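Long-range contacts in beta-N-acetylglucosaminidase (Thermotoga maritima, PDB 3WO8), which probably hydrolyses terminal non-reducing N-acetyl-D-hexosamine residues from N-acetyl-beta-D-hexosaminides, as a glycoside hydrolase family 3 enzyme: residues Val269-Asn278 with Thr298-Gln309; Lys342-Glu350 with Gly451-Ser459. One frame throughout, in Å; residues are numbered along the deposited sequence.

How the contacts relate
Contact 1 and contact 2 lie on opposite sides of the chain's centre, with their own centres 52 Å apart and nearest atoms about 38 Å apart, so they do not touch. They come in series: contact 1 closes at residue 309, before contact 2 opens at 342. Contact 1 joins helices 269-279 and 292-304 in the N-terminal TIM-barrel domain. Contact 2 pairs strands 345-347 and 453-456 at one margin of the mixed sheet, and its second segment falls in the C-terminal family region. They share no helix, strand or sheet. Contact 1 thus belongs to the barrel's outer helix layer, whereas contact 2 belongs to the margin of the C-terminal sheet, where the second subunit packs.

Contact 1 (Val269-Asn278 with Thr298-Gln309); sequences VEEIVSLFLN and TLVKLLEDGKVQ
Asn278 and Gln309 bring two flat side-chain amides together, their planes 25° apart. Gln309 NE2 stands over one face of the Asn278 amide, 4.0 Å from Asn278 CG, and Gln309 CG covers the same face nearer the oxygen. Val308 CG1 comes in obliquely near Asn278 OD1, on the other side of the plane. Lys307 O lies close to the amide plane on the ND2 side, but the 3.5 Å from Asn278 ND2 is not evidence of a hydrogen bond. The oxygen does have a clear donor: Gln309 N reaches Asn278 OD1 at 3.2 Å, nearly straight (166° at the hydrogen) though tilted from the carbonyl plane. As Gln309 is the N-cap of helix 310-326, this bond ties the end of one helix to the start of another.

Beyond the amides the meeting is apolar. Leu299 CD1 lies against both Val273 CG1 (3.5 Å) and Leu277 CD1, whose side chains it crosses at about a right angle. In Ser274 chi1 turns OG back to Glu271 O (2.9 Å), while CB, placed by the helix backbone, meets Leu302 CD1 at 3.5 Å. Leu302 CD2 packs on Glu270 CG at 3.6 Å, and Thr298 CG2 rests on the Glu270 backbone; Thr298 OG1 is bonded to Val294 O, one turn earlier.

The axes of segments 269-278 and 298-304 cross at -68°, 9.9 Å apart at closest approach. Helix 269-279 follows barrel strand 253-257 and leads into strand 283-286; helix 292-304 comes after that last strand, so the contact joins consecutive outer helices of the TIM barrel. Chemically, nonpolar packing carries the interface and one directional polar bond fixes its end; the Glu270 carboxylate touches Lys307 CE, but the charged atoms are too far apart for a salt bridge, so attraction is probably weak.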
loop_
_atom_site.group_PDB
_atom_site.type_symbol
_atom_site.label_atom_id
_atom_site.label_comp_id
_atom_site.label_asym_id
_atom_site.label_seq_id
_atom_site.Cartn_x
_atom_site.Cartn_y
_atom_site.Cartn_z
ATOM N N VAL B 269 -8.102 38.070 -0.985
ATOM C CA VAL B 269 -6.725 37.590 -0.884
ATOM C C VAL B 269 -5.856 38.486 -0.002
ATOM O O VAL B 269 -5.128 38.007 0.870
ATOM C CB VAL B 269 -6.069 37.455 -2.260
ATOM C CG1 VAL B 269 -4.619 37.019 -2.121
ATOM C CG2 VAL B 269 -6.826 36.431 -3.105
ATOM N N GLU B 270 -5.981 39.783 -0.217
ATOM C CA GLU B 270 -5.170 40.808 0.464
ATOM C C GLU B 270 -5.413 40.812 1.971
ATOM O O GLU B 270 -4.473 40.768 2.753
ATOM C CB GLU B 270 -5.501 42.190 -0.140
ATOM C CG GLU B 270 -4.459 43.282 0.051
ATOM C CD GLU B 270 -5.087 44.673 0.171
ATOM O OE1 GLU B 270 -5.820 44.902 1.163
ATOM O OE2 GLU B 270 -4.850 45.540 -0.709
ATOM N N GLU B 271 -6.678 40.875 2.357
ATOM C CA GLU B 271 -7.064 40.756 3.747
ATOM C C GLU B 271 -6.586 39.405 4.303
ATOM O O GLU B 271 -6.102 39.322 5.429
ATOM C CB GLU B 271 -8.600 40.850 3.901
ATOM C CG GLU B 271 -9.275 42.175 3.492
ATOM C CD GLU B 271 -10.754 41.992 3.140
ATOM O OE1 GLU B 271 -11.638 42.623 3.763
ATOM O OE2 GLU B 271 -11.040 41.172 2.240
ATOM N N ILE B 272 -6.727 38.352 3.502
ATOM C CA ILE B 272 -6.419 36.996 3.927
ATOM C C ILE B 272 -4.946 36.870 4.302
ATOM O O ILE B 272 -4.623 36.546 5.439
ATOM C CB ILE B 272 -6.832 35.994 2.828
ATOM C CG1 ILE B 272 -8.348 35.734 2.911
ATOM C CG2 ILE B 272 -6.081 34.677 2.950
ATOM C CD1 ILE B 272 -8.920 34.836 1.819
ATOM N N VAL B 273 -4.061 37.148 3.353
ATOM C CA VAL B 273 -2.605 37.084 3.595
ATOM C C VAL B 273 -2.213 37.919 4.813
ATOM O O VAL B 273 -1.393 37.500 5.638
ATOM C CB VAL B 273 -1.795 37.608 2.380
ATOM C CG1 VAL B 273 -0.295 37.510 2.608
ATOM C CG2 VAL B 273 -2.138 36.836 1.114
ATOM N N SER B 274 -2.798 39.108 4.905
ATOM C CA SER B 274 -2.502 40.046 5.986
ATOM C C SER B 274 -3.053 39.603 7.334
ATOM O O SER B 274 -2.333 39.556 8.303
ATOM C CB SER B 274 -3.054 41.440 5.658
ATOM O OG SER B 274 -4.414 41.565 6.071
ATOM N N LEU B 275 -4.329 39.296 7.413
ATOM C CA LEU B 275 -4.901 39.015 8.704
ATOM C C LEU B 275 -4.216 37.811 9.312
ATOM O O LEU B 275 -3.894 37.798 10.503
ATOM C CB LEU B 275 -6.408 38.811 8.592
ATOM C CG LEU B 275 -7.094 40.079 8.063
ATOM C CD1 LEU B 275 -8.571 39.849 7.821
ATOM C CD2 LEU B 275 -6.877 41.265 8.993
ATOM N N PHE B 276 -3.955 36.818 8.466
ATOM C CA PHE B 276 -3.354 35.562 8.909
ATOM C C PHE B 276 -1.927 35.784 9.406
ATOM O O PHE B 276 -1.635 35.566 10.590
ATOM C CB PHE B 276 -3.411 34.530 7.775
ATOM C CG PHE B 276 -2.698 33.255 8.072
ATOM C CD1 PHE B 276 -3.295 32.277 8.852
ATOM C CD2 PHE B 276 -1.426 33.027 7.545
ATOM C CE1 PHE B 276 -2.636 31.093 9.130
ATOM C CE2 PHE B 276 -0.765 31.846 7.808
ATOM C CZ PHE B 276 -1.374 30.869 8.598
ATOM N N LEU B 277 -1.045 36.237 8.525
ATOM C CA LEU B 277 0.349 36.431 8.919
ATOM C C LEU B 277 0.518 37.347 10.144
ATOM O O LEU B 277 1.308 37.068 11.057
ATOM C CB LEU B 277 1.146 36.982 7.749
ATOM C CG LEU B 277 1.510 35.977 6.653
ATOM C CD1 LEU B 277 2.155 36.681 5.471
ATOM C CD2 LEU B 277 2.480 34.928 7.155
ATOM N N ASN B 278 -0.254 38.430 10.163
ATOM C CA ASN B 278 -0.253 39.382 11.274
ATOM C C ASN B 278 -0.872 38.804 12.531
ATOM O O ASN B 278 -0.510 39.229 13.625
ATOM C CB ASN B 278 -0.950 40.705 10.894
ATOM C CG ASN B 278 -0.176 41.490 9.831
ATOM O OD1 ASN B 278 1.048 41.318 9.664
ATOM N ND2 ASN B 278 -0.885 42.336 9.094
ATOM N N THR B 298 0.520 39.155 -4.047
ATOM C CA THR B 298 -0.198 39.884 -2.982
ATOM C C THR B 298 0.702 40.136 -1.781
ATOM O O THR B 298 0.668 41.213 -1.206
ATOM C CB THR B 298 -1.419 39.127 -2.467
ATOM O OG1 THR B 298 -2.211 38.703 -3.561
ATOM C CG2 THR B 298 -2.272 40.005 -1.591
ATOM N N LEU B 299 1.504 39.140 -1.403
ATOM C CA LEU B 299 2.359 39.241 -0.213
ATOM C C LEU B 299 3.527 40.183 -0.435
ATOM O O LEU B 299 3.833 41.024 0.423
ATOM C CB LEU B 299 2.915 37.871 0.194
ATOM C CG LEU B 299 3.912 37.886 1.368
ATOM C CD1 LEU B 299 3.167 38.107 2.672
ATOM C CD2 LEU B 299 4.718 36.604 1.447
ATOM N N VAL B 300 4.186 40.018 -1.576
ATOM C CA VAL B 300 5.386 40.796 -1.899
ATOM C C VAL B 300 5.046 42.309 -1.984
ATOM O O VAL B 300 5.838 43.156 -1.549
ATOM C CB VAL B 300 6.111 40.225 -3.170
ATOM C CG1 VAL B 300 5.484 40.707 -4.479
ATOM C CG2 VAL B 300 7.606 40.530 -3.140
ATOM N N LYS B 301 3.851 42.618 -2.509
ATOM C CA LYS B 301 3.283 43.992 -2.507
ATOM C C LYS B 301 2.924 44.461 -1.106
ATOM O O LYS B 301 3.379 45.516 -0.685
ATOM C CB LYS B 301 2.051 44.124 -3.433
ATOM C CG LYS B 301 2.319 44.919 -4.713
ATOM C CD LYS B 301 3.357 44.251 -5.625
ATOM C CE LYS B 301 4.274 45.252 -6.344
ATOM N NZ LYS B 301 5.665 44.733 -6.536
ATOM N N LEU B 302 2.132 43.675 -0.380
ATOM C CA LEU B 302 1.803 44.010 1.003
ATOM C C LEU B 302 3.024 44.294 1.865
ATOM O O LEU B 302 2.916 44.987 2.874
ATOM C CB LEU B 302 1.016 42.891 1.683
ATOM C CG LEU B 302 -0.506 42.790 1.501
ATOM C CD1 LEU B 302 -1.193 42.351 2.786
ATOM C CD2 LEU B 302 -1.115 44.100 1.021
ATOM N N LEU B 303 4.161 43.714 1.496
ATOM C CA LEU B 303 5.422 43.970 2.193
ATOM C C LEU B 303 5.976 45.347 1.859
ATOM O O LEU B 303 6.451 46.065 2.750
ATOM C CB LEU B 303 6.468 42.889 1.866
ATOM C CG LEU B 303 6.919 41.952 3.004
ATOM C CD1 LEU B 303 5.827 41.618 4.020
ATOM C CD2 LEU B 303 7.503 40.679 2.408
ATOM N N GLU B 304 5.924 45.706 0.577
ATOM C CA GLU B 304 6.318 47.048 0.135
ATOM C C GLU B 304 5.385 48.090 0.706
ATOM O O GLU B 304 5.834 49.145 1.117
ATOM C CB GLU B 304 6.298 47.164 -1.381
ATOM C CG GLU B 304 7.545 46.619 -2.051
ATOM C CD GLU B 304 7.233 45.872 -3.335
ATOM O OE1 GLU B 304 6.209 46.185 -3.986
ATOM O OE2 GLU B 304 8.009 44.958 -3.680
ATOM N N ASP B 305 4.091 47.784 0.723
ATOM C CA ASP B 305 3.088 48.647 1.351
ATOM C C ASP B 305 3.243 48.819 2.865
ATOM O O ASP B 305 2.711 49.766 3.424
ATOM C CB ASP B 305 1.670 48.130 1.068
ATOM C CG ASP B 305 1.223 48.402 -0.358
ATOM O OD1 ASP B 305 2.102 48.526 -1.242
ATOM O OD2 ASP B 305 -0.002 48.493 -0.598
ATOM N N GLY B 306 3.929 47.901 3.537
ATOM C CA GLY B 306 4.015 47.946 5.001
ATOM C C GLY B 306 2.713 47.492 5.648
ATOM O O GLY B 306 2.617 47.448 6.873
ATOM N N LYS B 307 1.721 47.131 4.820
ATOM C CA LYS B 307 0.440 46.598 5.292
ATOM C C LYS B 307 0.599 45.209 5.926
ATOM O O LYS B 307 -0.361 44.666 6.482
ATOM C CB LYS B 307 -0.568 46.515 4.139
ATOM C CG LYS B 307 -1.455 47.735 3.940
ATOM C CD LYS B 307 -1.802 47.917 2.457
ATOM C CE LYS B 307 -3.305 48.034 2.162
ATOM N NZ LYS B 307 -3.922 49.330 2.562
ATOM N N VAL B 308 1.791 44.622 5.817
ATOM C CA VAL B 308 2.100 43.376 6.513
ATOM C C VAL B 308 3.403 43.503 7.255
ATOM O O VAL B 308 4.429 43.853 6.676
ATOM C CB VAL B 308 2.182 42.190 5.532
ATOM C CG1 VAL B 308 2.772 40.949 6.179
ATOM C CG2 VAL B 308 0.792 41.868 5.038
ATOM N N GLN B 309 3.362 43.161 8.531
ATOM C CA GLN B 309 4.492 43.406 9.427
ATOM C C GLN B 309 5.676 42.528 9.060
ATOM O O GLN B 309 5.620 41.316 9.188
ATOM C CB GLN B 309 4.098 43.167 10.889
ATOM C CG GLN B 309 2.712 43.689 11.242
ATOM C CD GLN B 309 2.295 43.379 12.668
ATOM O OE1 GLN B 309 3.084 42.856 13.462
ATOM N NE2 GLN B 309 1.038 43.700 13.000
#

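Contact 2 (Lys342-Glu350 with Gly451-Ser459)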
loop_
_atom_site.group_PDB
_atom_site.type_symbol
_atom_site.label_atom_id
_atom_site.label_comp_id
_atom_site.label_asym_id
_atom_site.label_seq_id
_atom_site.Cartn_x
_atom_site.Cartn_y
_atom_site.Cartn_z
ATOM N N LYS B 342 17.648 4.605 -14.911
ATOM C CA LYS B 342 19.023 4.141 -15.132
ATOM C C LYS B 342 19.104 2.813 -15.868
ATOM O O LYS B 342 20.133 2.504 -16.480
ATOM C CB LYS B 342 19.775 4.061 -13.803
ATOM C CG LYS B 342 21.233 3.623 -13.921
ATOM C CD LYS B 342 22.169 4.335 -12.923
ATOM C CE LYS B 342 23.599 3.767 -12.927
ATOM N NZ LYS B 342 23.825 2.695 -11.902
ATOM N N ALA B 343 18.033 2.023 -15.820
ATOM C CA ALA B 343 18.041 0.728 -16.500
ATOM C C ALA B 343 17.644 0.802 -17.982
ATOM O O ALA B 343 17.680 -0.223 -18.699
ATOM C CB ALA B 343 17.156 -0.258 -15.748
ATOM N N VAL B 344 17.284 2.004 -18.441
ATOM C CA VAL B 344 16.867 2.221 -19.828
ATOM C C VAL B 344 18.022 2.693 -20.738
ATOM O O VAL B 344 18.850 3.529 -20.367
ATOM C CB VAL B 344 15.758 3.295 -19.954
ATOM C CG1 VAL B 344 15.075 3.176 -21.299
ATOM C CG2 VAL B 344 14.706 3.202 -18.860
ATOM N N GLU B 345 18.027 2.149 -21.942
ATOM C CA GLU B 345 18.935 2.521 -23.018
ATOM C C GLU B 345 18.082 2.979 -24.177
ATOM O O GLU B 345 17.088 2.310 -24.476
ATOM C CB GLU B 345 19.723 1.297 -23.503
ATOM C CG GLU B 345 20.942 0.930 -22.662
ATOM C CD GLU B 345 21.375 -0.516 -22.863
ATOM O OE1 GLU B 345 20.541 -1.341 -23.303
ATOM O OE2 GLU B 345 22.549 -0.833 -22.553
ATOM N N PHE B 346 18.464 4.094 -24.823
ATOM C CA PHE B 346 17.913 4.464 -26.136
ATOM C C PHE B 346 18.862 4.024 -27.232
ATOM O O PHE B 346 20.016 4.260 -27.147
ATOM C CB PHE B 346 17.686 5.954 -26.237
ATOM C CG PHE B 346 16.977 6.548 -25.050
ATOM C CD1 PHE B 346 15.598 6.532 -24.951
ATOM C CD2 PHE B 346 17.705 7.144 -24.034
ATOM C CE1 PHE B 346 14.967 7.104 -23.865
ATOM C CE2 PHE B 346 17.084 7.719 -22.939
ATOM C CZ PHE B 346 15.710 7.690 -22.858
ATOM N N LEU B 347 18.363 3.400 -28.272
ATOM C CA LEU B 347 19.185 2.803 -29.323
ATOM C C LEU B 347 18.733 3.255 -30.727
ATOM O O LEU B 347 17.691 2.806 -31.247
ATOM C CB LEU B 347 19.063 1.258 -29.299
ATOM C CG LEU B 347 20.009 0.374 -28.483
ATOM C CD1 LEU B 347 20.401 1.048 -27.172
ATOM C CD2 LEU B 347 19.379 -1.010 -28.286
ATOM N N GLY B 348 19.551 4.084 -31.369
ATOM C CA GLY B 348 19.320 4.462 -32.770
ATOM C C GLY B 348 18.798 5.878 -32.932
ATOM O O GLY B 348 18.500 6.290 -34.036
ATOM N N PHE B 349 18.698 6.625 -31.842
ATOM C CA PHE B 349 18.261 8.005 -31.890
ATOM C C PHE B 349 18.556 8.568 -30.527
ATOM O O PHE B 349 18.836 7.819 -29.608
ATOM C CB PHE B 349 16.746 8.092 -32.137
ATOM C CG PHE B 349 15.929 7.446 -31.048
ATOM C CD1 PHE B 349 15.698 6.062 -31.062
ATOM C CD2 PHE B 349 15.462 8.206 -29.968
ATOM C CE1 PHE B 349 14.984 5.464 -30.040
ATOM C CE2 PHE B 349 14.751 7.613 -28.945
ATOM C CZ PHE B 349 14.508 6.243 -28.981
ATOM N N GLU B 350 18.469 9.875 -30.382
ATOM C CA GLU B 350 18.694 10.505 -29.079
ATOM C C GLU B 350 17.441 11.228 -28.600
ATOM O O GLU B 350 17.212 11.341 -27.400
ATOM C CB GLU B 350 19.882 11.474 -29.154
ATOM C CG GLU B 350 21.256 10.789 -29.196
ATOM C CD GLU B 350 22.302 11.588 -29.974
ATOM O OE1 GLU B 350 23.209 10.973 -30.579
ATOM O OE2 GLU B 350 22.226 12.838 -29.982
ATOM N N GLY B 451 19.525 -1.431 -36.004
ATOM C CA GLY B 451 19.634 -0.103 -36.622
ATOM C C GLY B 451 18.389 0.761 -36.466
ATOM O O GLY B 451 18.463 2.008 -36.578
ATOM N N ARG B 452 17.250 0.102 -36.195
ATOM C CA ARG B 452 15.989 0.774 -35.861
ATOM C C ARG B 452 16.038 1.588 -34.550
ATOM O O ARG B 452 17.043 1.582 -33.806
ATOM C CB ARG B 452 14.851 -0.232 -35.821
ATOM C CG ARG B 452 14.810 -1.071 -37.081
ATOM C CD ARG B 452 13.402 -1.450 -37.507
ATOM N NE ARG B 452 13.394 -2.169 -38.783
ATOM C CZ ARG B 452 12.332 -2.334 -39.574
ATOM N NH1 ARG B 452 11.137 -1.833 -39.270
ATOM N NH2 ARG B 452 12.468 -3.016 -40.697
ATOM N N LYS B 453 14.967 2.335 -34.310
ATOM C CA LYS B 453 14.825 3.108 -33.074
ATOM C C LYS B 453 14.250 2.193 -31.976
ATOM O O LYS B 453 13.200 1.564 -32.167
ATOM C CB LYS B 453 13.921 4.323 -33.304
ATOM C CG LYS B 453 14.393 5.288 -34.387
ATOM C CD LYS B 453 13.729 6.664 -34.219
ATOM C CE LYS B 453 14.007 7.622 -35.375
ATOM N NZ LYS B 453 13.833 6.914 -36.676
ATOM N N ILE B 454 14.967 2.080 -30.856
ATOM C CA ILE B 454 14.624 1.136 -29.811
ATOM C C ILE B 454 14.740 1.740 -28.433
ATOM O O ILE B 454 15.728 2.401 -28.116
ATOM C CB ILE B 454 15.538 -0.065 -29.835
ATOM C CG1 ILE B 454 15.527 -0.709 -31.218
ATOM C CG2 ILE B 454 15.095 -1.066 -28.769
ATOM C CD1 ILE B 454 16.609 -1.759 -31.387
ATOM N N VAL B 455 13.707 1.521 -27.616
ATOM C CA VAL B 455 13.784 1.825 -26.191
ATOM C C VAL B 455 13.753 0.486 -25.460
ATOM O O VAL B 455 12.802 -0.323 -25.610
ATOM C CB VAL B 455 12.670 2.749 -25.714
ATOM C CG1 VAL B 455 12.843 3.047 -24.238
ATOM C CG2 VAL B 455 12.711 4.046 -26.467
ATOM N N VAL B 456 14.849 0.255 -24.733
ATOM C CA VAL B 456 15.054 -0.935 -23.910
ATOM C C VAL B 456 14.819 -0.528 -22.479
ATOM O O VAL B 456 15.679 0.071 -21.855
ATOM C CB VAL B 456 16.484 -1.518 -24.069
ATOM C CG1 VAL B 456 16.641 -2.732 -23.188
ATOM C CG2 VAL B 456 16.763 -1.920 -25.534
ATOM N N THR B 457 13.614 -0.784 -21.990
ATOM C CA THR B 457 13.316 -0.647 -20.553
ATOM C C THR B 457 13.718 -1.986 -19.999
ATOM O O THR B 457 13.941 -2.970 -20.765
ATOM C CB THR B 457 11.812 -0.451 -20.294
ATOM O OG1 THR B 457 11.069 -1.481 -20.962
ATOM C CG2 THR B 457 11.355 0.901 -20.804
ATOM N N ARG B 458 13.772 -2.139 -18.705
ATOM C CA ARG B 458 13.851 -3.572 -18.314
ATOM C C ARG B 458 12.692 -3.959 -17.423
ATOM O O ARG B 458 12.864 -4.619 -16.422
ATOM C CB ARG B 458 15.222 -3.887 -17.727
ATOM C CG ARG B 458 16.267 -4.137 -18.796
ATOM C CD ARG B 458 17.661 -3.771 -18.304
ATOM N NE ARG B 458 18.633 -4.204 -19.300
ATOM C CZ ARG B 458 19.303 -3.413 -20.137
ATOM N NH1 ARG B 458 19.181 -2.089 -20.104
ATOM N NH2 ARG B 458 20.112 -3.972 -21.017
ATOM N N SER B 459 11.517 -3.539 -17.865
ATOM C CA SER B 459 10.336 -3.429 -17.059
ATOM C C SER B 459 9.152 -3.152 -17.976
ATOM O O SER B 459 9.274 -2.457 -18.975
ATOM C CB SER B 459 10.435 -2.277 -16.052
ATOM O OG SER B 459 10.061 -2.688 -14.766
#
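Arg458 reaches across to Ala343 and Glu345 with the edge of its guanidinium group. NH1 gives a hydrogen bond to Ala343 O at 2.8 Å, the oxygen lying almost exactly in the guanidinium plane. Arg458 NH2 meets Glu345 OE1 at 3.5 Å, a long salt bridge, with the carboxylate plane turned 68° from the guanidinium. Val456 CG1 sits over one guanidinium face, offset toward the rim.

At the far end Phe349 works edge-on. Its CG occupies the position between backbone N and carbonyl carbon (chi1 62°), which lays the ring alongside the opposite strand: Ile454 N is 3.5 Å from Phe349 CE1 and Val455 CG2 is 3.8 Å from Phe349 CZ, both near the ring plane. The Lys453 alkyl chain meets the same ring obliquely through CB. Val455 also runs beside the Phe346 side chain, its CG2 at the ring edge, and its CG1 touches Val344 CG1 at 3.7 Å. On the face that carries Glu345, Leu347, Ile454 and Val456, Leu347 CD2 packs on Val456 CG2 at 3.9 Å.

These side chains are set by an antiparallel strand pair, with axes at 168°. Glu345 with Val456 and Leu347 with Ile454 are hydrogen-bonded pairs, each with two backbone bonds; in the second both, Leu347 N to Ile454 O and Ile454 N to Leu347 O, are 2.8 Å. Phe346 with Val455 is the non-hydrogen-bonded pair between them. Within this chain strand 345-347 is an outermost strand of the mixed sheet, attached antiparallel to strand 453-456.

Further out, backbone bonds from Lys453 and Val455 to Tyr437 hold that second strand, and Ser468 of helix 462-471 packs on Val344 and Val455. At the dimer interface, Ser459 OG hydrogen-bonds Pro90 O of the second subunit, and Lys97 of that subunit packs on Arg458.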